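PDB 3H2G: esterase from Xanthomonas oryzae pv. oryzae, which hydrolyses ester bonds, acting as a cell wall-degrading enzyme that takes part in the pathogenesis of this bacterium on rice. Local coordinates for residues V110-S115 and V387-L392; S146-A151 and M183-E188; A154-L159 and S194-L199. All blocks are in the same frame, centred on the assembly; numbering follows the deposited sequence.

Contact 1 (V110-S115 and V387-L392)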
loop_
_atom_site.group_PDB
_atom_site.type_symbol
_atom_site.label_atom_id
_atom_site.label_comp_id
_atom_site.label_asym_id
_atom_site.label_seq_id
_atom_site.Cartn_x
_atom_site.Cartn_y
_atom_site.Cartn_z
ATOM N N VAL A 110 11.421 3.278 -9.655
ATOM C CA VAL A 110 12.757 3.510 -10.194
ATOM C C VAL A 110 12.764 4.654 -11.208
ATOM O O VAL A 110 13.528 5.608 -11.078
ATOM C CB VAL A 110 13.307 2.249 -10.907
ATOM C CG1 VAL A 110 14.591 2.591 -11.662
ATOM C CG2 VAL A 110 13.570 1.147 -9.894
ATOM N N THR A 111 11.899 4.550 -12.209
ATOM C CA THR A 111 11.838 5.530 -13.289
ATOM C C THR A 111 11.305 6.919 -12.981
ATOM O O THR A 111 11.714 7.887 -13.620
ATOM C CB THR A 111 11.031 4.971 -14.486
ATOM O OG1 THR A 111 9.651 4.830 -14.121
ATOM C CG2 THR A 111 11.571 3.613 -14.896
ATOM N N ARG A 112 10.404 7.035 -12.010
ATOM C CA ARG A 112 9.824 8.338 -11.697
ATOM C C ARG A 112 10.313 8.999 -10.415
ATOM O O ARG A 112 10.307 10.221 -10.308
ATOM C CB ARG A 112 8.302 8.219 -11.612
ATOM C CG ARG A 112 7.645 7.621 -12.835
ATOM C CD ARG A 112 7.779 8.527 -14.044
ATOM N NE ARG A 112 7.035 7.988 -15.178
ATOM C CZ ARG A 112 6.796 8.652 -16.302
ATOM N NH1 ARG A 112 7.247 9.891 -16.454
ATOM N NH2 ARG A 112 6.093 8.079 -17.271
ATOM N N LEU A 113 10.724 8.195 -9.441
ATOM C CA LEU A 113 11.153 8.738 -8.158
ATOM C C LEU A 113 12.649 8.637 -7.860
ATOM O O LEU A 113 13.321 9.659 -7.700
ATOM C CB LEU A 113 10.341 8.073 -7.043
ATOM C CG LEU A 113 8.832 8.362 -7.113
ATOM C CD1 LEU A 113 8.089 7.504 -6.106
ATOM C CD2 LEU A 113 8.577 9.846 -6.848
ATOM N N ALA A 114 13.172 7.419 -7.780
ATOM C CA ALA A 114 14.593 7.238 -7.491
ATOM C C ALA A 114 15.464 7.908 -8.552
ATOM O O ALA A 114 16.531 8.444 -8.245
ATOM C CB ALA A 114 14.931 5.749 -7.406
ATOM N N SER A 115 15.003 7.876 -9.798
ATOM C CA SER A 115 15.751 8.464 -10.906
ATOM C C SER A 115 15.798 9.981 -10.812
ATOM O O SER A 115 16.556 10.630 -11.536
ATOM C CB SER A 115 15.118 8.073 -12.236
ATOM O OG SER A 115 13.868 8.720 -12.400
ATOM N N VAL A 387 1.963 12.745 -10.842
ATOM C CA VAL A 387 1.240 13.931 -10.387
ATOM C C VAL A 387 1.608 14.408 -8.984
ATOM O O VAL A 387 1.849 15.600 -8.780
ATOM C CB VAL A 387 -0.291 13.700 -10.451
ATOM C CG1 VAL A 387 -1.032 14.826 -9.734
ATOM C CG2 VAL A 387 -0.733 13.628 -11.908
ATOM N N VAL A 388 1.651 13.496 -8.016
ATOM C CA VAL A 388 1.983 13.894 -6.651
ATOM C C VAL A 388 3.437 14.352 -6.531
ATOM O O VAL A 388 3.746 15.250 -5.750
ATOM C CB VAL A 388 1.700 12.755 -5.641
ATOM C CG1 VAL A 388 0.218 12.382 -5.694
ATOM C CG2 VAL A 388 2.568 11.550 -5.938
ATOM N N ARG A 389 4.326 13.738 -7.303
ATOM C CA ARG A 389 5.730 14.137 -7.284
ATOM C C ARG A 389 5.821 15.583 -7.766
ATOM O O ARG A 389 6.439 16.432 -7.121
ATOM C CB ARG A 389 6.553 13.249 -8.221
ATOM C CG ARG A 389 8.023 13.644 -8.336
ATOM C CD ARG A 389 8.664 13.014 -9.567
ATOM N NE ARG A 389 8.092 13.556 -10.800
ATOM C CZ ARG A 389 8.299 13.056 -12.015
ATOM N NH1 ARG A 389 9.071 11.987 -12.181
ATOM N NH2 ARG A 389 7.733 13.628 -13.067
ATOM N N ASP A 390 5.193 15.857 -8.906
ATOM C CA ASP A 390 5.213 17.199 -9.492
ATOM C C ASP A 390 4.506 18.267 -8.660
ATOM O O ASP A 390 5.017 19.378 -8.499
ATOM C CB ASP A 390 4.572 17.191 -10.884
ATOM C CG ASP A 390 5.337 16.348 -11.886
ATOM O OD1 ASP A 390 6.473 15.927 -11.588
ATOM O OD2 ASP A 390 4.795 16.120 -12.987
ATOM N N GLN A 391 3.332 17.931 -8.134
ATOM C CA GLN A 391 2.543 18.889 -7.366
ATOM C C GLN A 391 2.856 19.051 -5.885
ATOM O O GLN A 391 2.592 20.115 -5.318
ATOM C CB GLN A 391 1.054 18.581 -7.543
ATOM C CG GLN A 391 0.532 18.931 -8.934
ATOM C CD GLN A 391 -0.935 18.591 -9.120
ATOM O OE1 GLN A 391 -1.740 18.745 -8.201
ATOM N NE2 GLN A 391 -1.292 18.140 -10.319
ATOM N N LEU A 392 3.415 18.023 -5.254
ATOM C CA LEU A 392 3.722 18.118 -3.828
ATOM C C LEU A 392 5.140 17.734 -3.416
ATOM O O LEU A 392 5.849 18.539 -2.821
ATOM C CB LEU A 392 2.740 17.273 -3.008
ATOM C CG LEU A 392 3.015 17.241 -1.494
ATOM C CD1 LEU A 392 2.845 18.640 -0.907
ATOM C CD2 LEU A 392 2.069 16.261 -0.812
#
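Arg389 on helix 376-396 meets the backbone of Arg112 on helix 108-114 through a single direct bond. NH1 donates to Arg112 O at 2.9 Å, with an N-H...O angle of 160°; the nitrogen lies in the carbonyl plane on a lone pair, and the oxygen lies in the guanidinium plane. The conformation of Arg389 makes this possible. CG stands anti to the backbone N, carrying the chain straight out across the gap, and a bend at chi3 (66°) then swings the guanidinium round. NE and NH2 thereby reach back to one oxygen of the adjacent Asp390, a side-on grip on the syn side of Asp390 OD1, with Arg389 NE 3.0 Å away and tilted out of the carboxylate plane, while NH1 still faces the other helix. The methylene chain of Arg389 slides past Leu113 in the opposite direction, with CG 4.1 Å from Leu113 CD2. Arg112 bends at chi2 and crosses Arg389 at about a right angle, its CB 3.9 Å from Arg389 NH1. Both helices belong to the layers packed on the sheet of an alpha/beta-hydrolase fold, and Val388 rests on Leu329 and Cys331 of strand 328-332. Glu38 forms salt bridges with both arginines, and Glu382 takes NE of Arg112. Each nitrogen of the buried Arg389 guanidinium therefore has an acceptor, and the surrounding carboxylates probably favour the charged form of both arginines.

Contact 2 (S146-A151 and M183-E188)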
loop_
_atom_site.group_PDB
_atom_site.type_symbol
_atom_site.label_atom_id
_atom_site.label_comp_id
_atom_site.label_asym_id
_atom_site.label_seq_id
_atom_site.Cartn_x
_atom_site.Cartn_y
_atom_site.Cartn_z
ATOM N N SER A 146 3.815 0.073 11.482
ATOM C CA SER A 146 4.992 -0.408 12.198
ATOM C C SER A 146 6.017 -1.022 11.249
ATOM O O SER A 146 7.219 -0.806 11.398
ATOM C CB SER A 146 4.595 -1.420 13.282
ATOM O OG SER A 146 4.010 -2.592 12.736
ATOM N N ALA A 147 5.540 -1.779 10.269
ATOM C CA ALA A 147 6.433 -2.408 9.301
ATOM C C ALA A 147 7.131 -1.351 8.448
ATOM O O ALA A 147 8.319 -1.463 8.156
ATOM C CB ALA A 147 5.647 -3.367 8.410
ATOM N N THR A 148 6.384 -0.327 8.048
ATOM C CA THR A 148 6.942 0.743 7.228
ATOM C C THR A 148 7.955 1.571 8.016
ATOM O O THR A 148 9.053 1.862 7.534
ATOM C CB THR A 148 5.827 1.663 6.703
ATOM O OG1 THR A 148 4.934 0.895 5.886
ATOM C CG2 THR A 148 6.413 2.789 5.862
ATOM N N ILE A 149 7.579 1.949 9.232
ATOM C CA ILE A 149 8.457 2.734 10.088
ATOM C C ILE A 149 9.770 1.998 10.361
ATOM O O ILE A 149 10.849 2.574 10.248
ATOM C CB ILE A 149 7.749 3.064 11.417
ATOM C CG1 ILE A 149 6.671 4.125 11.162
ATOM C CG2 ILE A 149 8.756 3.530 12.458
ATOM C CD1 ILE A 149 5.676 4.297 12.304
ATOM N N ASP A 150 9.677 0.719 10.699
ATOM C CA ASP A 150 10.869 -0.064 10.994
ATOM C C ASP A 150 11.721 -0.343 9.757
ATOM O O ASP A 150 12.932 -0.548 9.865
ATOM C CB ASP A 150 10.460 -1.352 11.713
ATOM C CG ASP A 150 9.956 -1.081 13.124
ATOM O OD1 ASP A 150 9.348 -1.976 13.747
ATOM O OD2 ASP A 150 10.178 0.048 13.614
ATOM N N ALA A 151 11.096 -0.338 8.582
ATOM C CA ALA A 151 11.831 -0.546 7.338
ATOM C C ALA A 151 12.675 0.700 7.098
ATOM O O ALA A 151 13.822 0.612 6.657
ATOM C CB ALA A 151 10.862 -0.753 6.173
ATOM N N MET A 183 -1.014 6.423 4.575
ATOM C CA MET A 183 -1.773 7.272 5.489
ATOM C C MET A 183 -1.684 6.789 6.934
ATOM O O MET A 183 -1.583 7.600 7.861
ATOM C CB MET A 183 -3.242 7.349 5.060
ATOM C CG MET A 183 -4.057 8.328 5.907
ATOM S SD MET A 183 -5.756 8.568 5.339
ATOM C CE MET A 183 -5.495 9.684 3.957
ATOM N N ALA A 184 -1.725 5.475 7.131
ATOM C CA ALA A 184 -1.641 4.913 8.478
ATOM C C ALA A 184 -0.275 5.225 9.079
ATOM O O ALA A 184 -0.151 5.495 10.279
ATOM C CB ALA A 184 -1.865 3.401 8.436
ATOM N N THR A 185 0.753 5.179 8.237
ATOM C CA THR A 185 2.114 5.470 8.675
ATOM C C THR A 185 2.225 6.959 9.010
ATOM O O THR A 185 2.868 7.347 9.988
ATOM C CB THR A 185 3.138 5.108 7.571
ATOM O OG1 THR A 185 3.041 3.707 7.271
ATOM C CG2 THR A 185 4.554 5.430 8.028
ATOM N N GLN A 186 1.591 7.796 8.197
ATOM C CA GLN A 186 1.621 9.234 8.439
ATOM C C GLN A 186 0.971 9.556 9.782
ATOM O O GLN A 186 1.491 10.349 10.564
ATOM C CB GLN A 186 0.875 9.975 7.331
ATOM C CG GLN A 186 0.683 11.452 7.629
ATOM C CD GLN A 186 -0.165 12.156 6.591
ATOM O OE1 GLN A 186 -0.672 11.533 5.655
ATOM N NE2 GLN A 186 -0.330 13.465 6.756
ATOM N N ARG A 187 -0.175 8.940 10.044
ATOM C CA ARG A 187 -0.887 9.179 11.291
ATOM C C ARG A 187 -0.036 8.805 12.502
ATOM O O ARG A 187 0.003 9.536 13.490
ATOM C CB ARG A 187 -2.199 8.386 11.315
ATOM C CG ARG A 187 -3.046 8.657 12.556
ATOM C CD ARG A 187 -4.361 7.898 12.528
ATOM N NE ARG A 187 -4.158 6.451 12.534
ATOM C CZ ARG A 187 -5.146 5.561 12.574
ATOM N NH1 ARG A 187 -6.408 5.975 12.610
ATOM N NH2 ARG A 187 -4.875 4.264 12.579
ATOM N N GLU A 188 0.649 7.669 12.415
ATOM C CA GLU A 188 1.490 7.185 13.508
ATOM C C GLU A 188 2.705 8.074 13.765
ATOM O O GLU A 188 3.033 8.369 14.915
ATOM C CB GLU A 188 1.943 5.751 13.217
ATOM C CG GLU A 188 2.839 5.121 14.282
ATOM C CD GLU A 188 2.182 5.046 15.650
ATOM O OE1 GLU A 188 0.935 4.991 15.720
ATOM O OE2 GLU A 188 2.919 5.024 16.657
#
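Thr148 and Thr185 face each other as the nearest pair of the segments 146-151 and 183-188, with their CA atoms 6.9 Å apart. The CB of Thr148 already touches the other helix, 3.5 Å from Thr185 OG1. From there the side chain forks. The OG1 branch, beside the backbone N (chi1 -61°), comes to 3.7 Å from Thr185 OG1, yet the two hydroxyls do not bond to each other: each is bonded to a carbonyl one turn back in its own helix, Thr148 to Glu144 O and Thr185 to Thr181 O. The CG2 branch, anti to the backbone N, lies 3.9 Å from Thr185 CG2, methyl against methyl. This contact packs helix 141-162 against helix 177-192 in the alpha/beta-hydrolase fold; helix 177-192 begins within the GxSxG turn that probably forms the nucleophile elbow, and Thr148 lies near that turn without touching it. The axes of the short segments approach to 9.4 Å and cross at -72°, and Ala145 and Ile189 continue the packing. Ile149 and Thr185 slide past each other in opposite directions, Ile149 CG1 lying 4.0 Å from Thr185 CG2; the Ile149 side chain crosses Glu188 at about a right angle, with CD1 3.6 Å from Glu188 CG. Glu188 bends at chi2 (60°), just beyond the CG that receives this methyl.

Contact 3 (A154-L159 and S194-L199)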
loop_
_atom_site.group_PDB
_atom_site.type_symbol
_atom_site.label_atom_id
_atom_site.label_comp_id
_atom_site.label_asym_id
_atom_site.label_seq_id
_atom_site.Cartn_x
_atom_site.Cartn_y
_atom_site.Cartn_z
ATOM N N ALA A 154 15.677 0.673 9.498
ATOM C CA ALA A 154 16.717 -0.242 9.034
ATOM C C ALA A 154 17.414 0.294 7.784
ATOM O O ALA A 154 18.635 0.192 7.651
ATOM C CB ALA A 154 16.118 -1.614 8.760
ATOM N N ALA A 155 16.640 0.866 6.866
ATOM C CA ALA A 155 17.209 1.429 5.648
ATOM C C ALA A 155 18.194 2.544 5.997
ATOM O O ALA A 155 19.232 2.690 5.354
ATOM C CB ALA A 155 16.099 1.972 4.748
ATOM N N ARG A 156 17.866 3.341 7.011
ATOM C CA ARG A 156 18.749 4.427 7.422
ATOM C C ARG A 156 20.101 3.888 7.883
ATOM O O ARG A 156 21.129 4.556 7.737
ATOM C CB ARG A 156 18.095 5.260 8.534
ATOM C CG ARG A 156 17.149 6.326 7.993
ATOM C CD ARG A 156 16.467 7.109 9.109
ATOM N NE ARG A 156 15.888 8.359 8.621
ATOM C CZ ARG A 156 15.159 9.184 9.367
ATOM N NH1 ARG A 156 14.917 8.890 10.635
ATOM N NH2 ARG A 156 14.685 10.309 8.850
ATOM N N SER A 157 20.100 2.682 8.443
ATOM C CA SER A 157 21.344 2.069 8.888
ATOM C C SER A 157 22.164 1.682 7.658
ATOM O O SER A 157 23.386 1.849 7.634
ATOM C CB SER A 157 21.057 0.836 9.746
ATOM O OG SER A 157 20.412 1.217 10.949
ATOM N N VAL A 158 21.488 1.173 6.633
ATOM C CA VAL A 158 22.175 0.800 5.403
ATOM C C VAL A 158 22.754 2.072 4.786
ATOM O O VAL A 158 23.907 2.103 4.358
ATOM C CB VAL A 158 21.210 0.144 4.381
ATOM C CG1 VAL A 158 21.939 -0.115 3.063
ATOM C CG2 VAL A 158 20.664 -1.159 4.944
ATOM N N LEU A 159 21.945 3.126 4.758
ATOM C CA LEU A 159 22.365 4.400 4.189
ATOM C C LEU A 159 23.519 5.030 4.968
ATOM O O LEU A 159 24.420 5.626 4.373
ATOM C CB LEU A 159 21.170 5.356 4.129
ATOM C CG LEU A 159 20.058 4.865 3.193
ATOM C CD1 LEU A 159 18.741 5.547 3.532
ATOM C CD2 LEU A 159 20.467 5.126 1.743
ATOM N N SER A 194 7.448 12.393 15.502
ATOM C CA SER A 194 7.818 13.586 14.746
ATOM C C SER A 194 9.280 14.009 14.902
ATOM O O SER A 194 9.821 14.685 14.030
ATOM C CB SER A 194 6.895 14.757 15.104
ATOM O OG SER A 194 6.983 15.094 16.474
ATOM N N LYS A 195 9.927 13.619 15.996
ATOM C CA LYS A 195 11.328 13.994 16.172
ATOM C C LYS A 195 12.238 13.103 15.329
ATOM O O LYS A 195 13.208 13.577 14.740
ATOM C CB LYS A 195 11.753 13.901 17.642
ATOM C CG LYS A 195 13.221 14.278 17.851
ATOM C CD LYS A 195 13.658 14.172 19.304
ATOM C CE LYS A 195 15.130 14.555 19.448
ATOM N NZ LYS A 195 15.607 14.532 20.859
ATOM N N GLU A 196 11.914 11.815 15.265
ATOM C CA GLU A 196 12.712 10.858 14.505
ATOM C C GLU A 196 12.564 11.005 12.991
ATOM O O GLU A 196 13.536 10.841 12.247
ATOM C CB GLU A 196 12.339 9.431 14.915
ATOM C CG GLU A 196 13.130 8.340 14.199
ATOM C CD GLU A 196 12.794 6.958 14.716
ATOM O OE1 GLU A 196 13.360 5.967 14.204
ATOM O OE2 GLU A 196 11.958 6.863 15.639
ATOM N N PHE A 197 11.348 11.303 12.543
ATOM C CA PHE A 197 11.062 11.460 11.117
ATOM C C PHE A 197 10.490 12.839 10.814
ATOM O O PHE A 197 9.351 13.133 11.182
ATOM C CB PHE A 197 10.053 10.400 10.668
ATOM C CG PHE A 197 10.523 8.992 10.867
ATOM C CD1 PHE A 197 11.457 8.429 10.005
ATOM C CD2 PHE A 197 10.034 8.226 11.919
ATOM C CE1 PHE A 197 11.899 7.116 10.187
ATOM C CE2 PHE A 197 10.470 6.914 12.110
ATOM C CZ PHE A 197 11.405 6.361 11.240
ATOM N N HIS A 198 11.275 13.678 10.144
ATOM C CA HIS A 198 10.828 15.018 9.780
ATOM C C HIS A 198 9.970 14.884 8.530
ATOM O O HIS A 198 10.454 15.017 7.407
ATOM C CB HIS A 198 12.034 15.932 9.513
ATOM C CG HIS A 198 11.665 17.304 9.039
ATOM N ND1 HIS A 198 10.484 17.922 9.395
ATOM C CD2 HIS A 198 12.339 18.196 8.275
ATOM C CE1 HIS A 198 10.448 19.134 8.872
ATOM N NE2 HIS A 198 11.562 19.327 8.188
ATOM N N LEU A 199 8.687 14.616 8.748
ATOM C CA LEU A 199 7.726 14.421 7.671
ATOM C C LEU A 199 7.312 15.748 7.037
ATOM O O LEU A 199 6.737 16.610 7.703
ATOM C CB LEU A 199 6.507 13.686 8.234
ATOM C CG LEU A 199 5.481 13.066 7.288
ATOM C CD1 LEU A 199 6.158 12.083 6.337
ATOM C CD2 LEU A 199 4.424 12.355 8.123
HETATM O O HOH W 1 13.990 13.082 9.755
HETATM O O HOH W 2 15.319 6.466 12.236
#
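Arg156 of helix 141-162 spans the gap to the connection 194-199, which leads from helix 177-192 into strand 198-205 of the alpha/beta-hydrolase sheet. The backbones stay well apart, 11.1 Å between the CA atoms of Arg156 and Phe197, and the extended arginine bridges them. From a chi1 of -84° its chain runs straight from CG to NE and delivers the guanidinium to Glu196 O. NH1 donates to that oxygen at 2.9 Å along a nearly straight line (172°). The oxygen lies in the guanidinium plane, but the nitrogen stands above the carbonyl plane and misses the lone-pair direction. One face of the guanidinium is turned to Phe197, whose CE1 is 3.5 Å from NH1. The two planes are only 21° apart, although NH1 meets the ring obliquely. Glu196 CG rests 3.7 Å above the plane of the Phe197 ring, offset toward its rim, so residue 196 supplies the carbonyl that takes the arginine, and its side chain lies on the same side of the ring as the guanidinium.

Two waters enlarge the grip. Water 2 accepts from NH1 of Arg156 at 2.9 Å and donates to Glu196 OE1, which joins the opposite charges without direct contact; the same OE1 forms a salt bridge with NE of Arg153, one turn back on the helix. Phe197 in turn packs on Ile149, Met152 and Arg153 of that helix, and Arg156 also touches Val170 of strand 169-175. The backbone beyond the ring folds into an inverse gamma turn centred on His198. There water 1 accepts both from Arg156 NH2, at 3.0 Å, and from the backbone N of His198, at 2.8 Å.

Overall arrangement
Contacts 2 and 3 are neighbours, with centres about 12 Å apart, and share helix 141-162. They meet where Ile149 CG2 of contact 2 packs 3.8 Å from Phe197 CE2 of contact 3, and where Gln186 CG lies 3.9 Å from Leu199 CD2; helix 177-192, which carries the second segment of contact 2, is followed in the chain by strand 198-205, into which that of contact 3 leads. Contact 1 stands apart, its centre about 20 Å from each of the others and its nearest atoms about 8 Å from contact 2. Helices of contacts 1 and 2 carry or adjoin members of the probable Ser176-His377-Asp336 triad: Ser176 immediately precedes helix 177-192, and His377 lies near the start of helix 376-396, ten residues before 387-392.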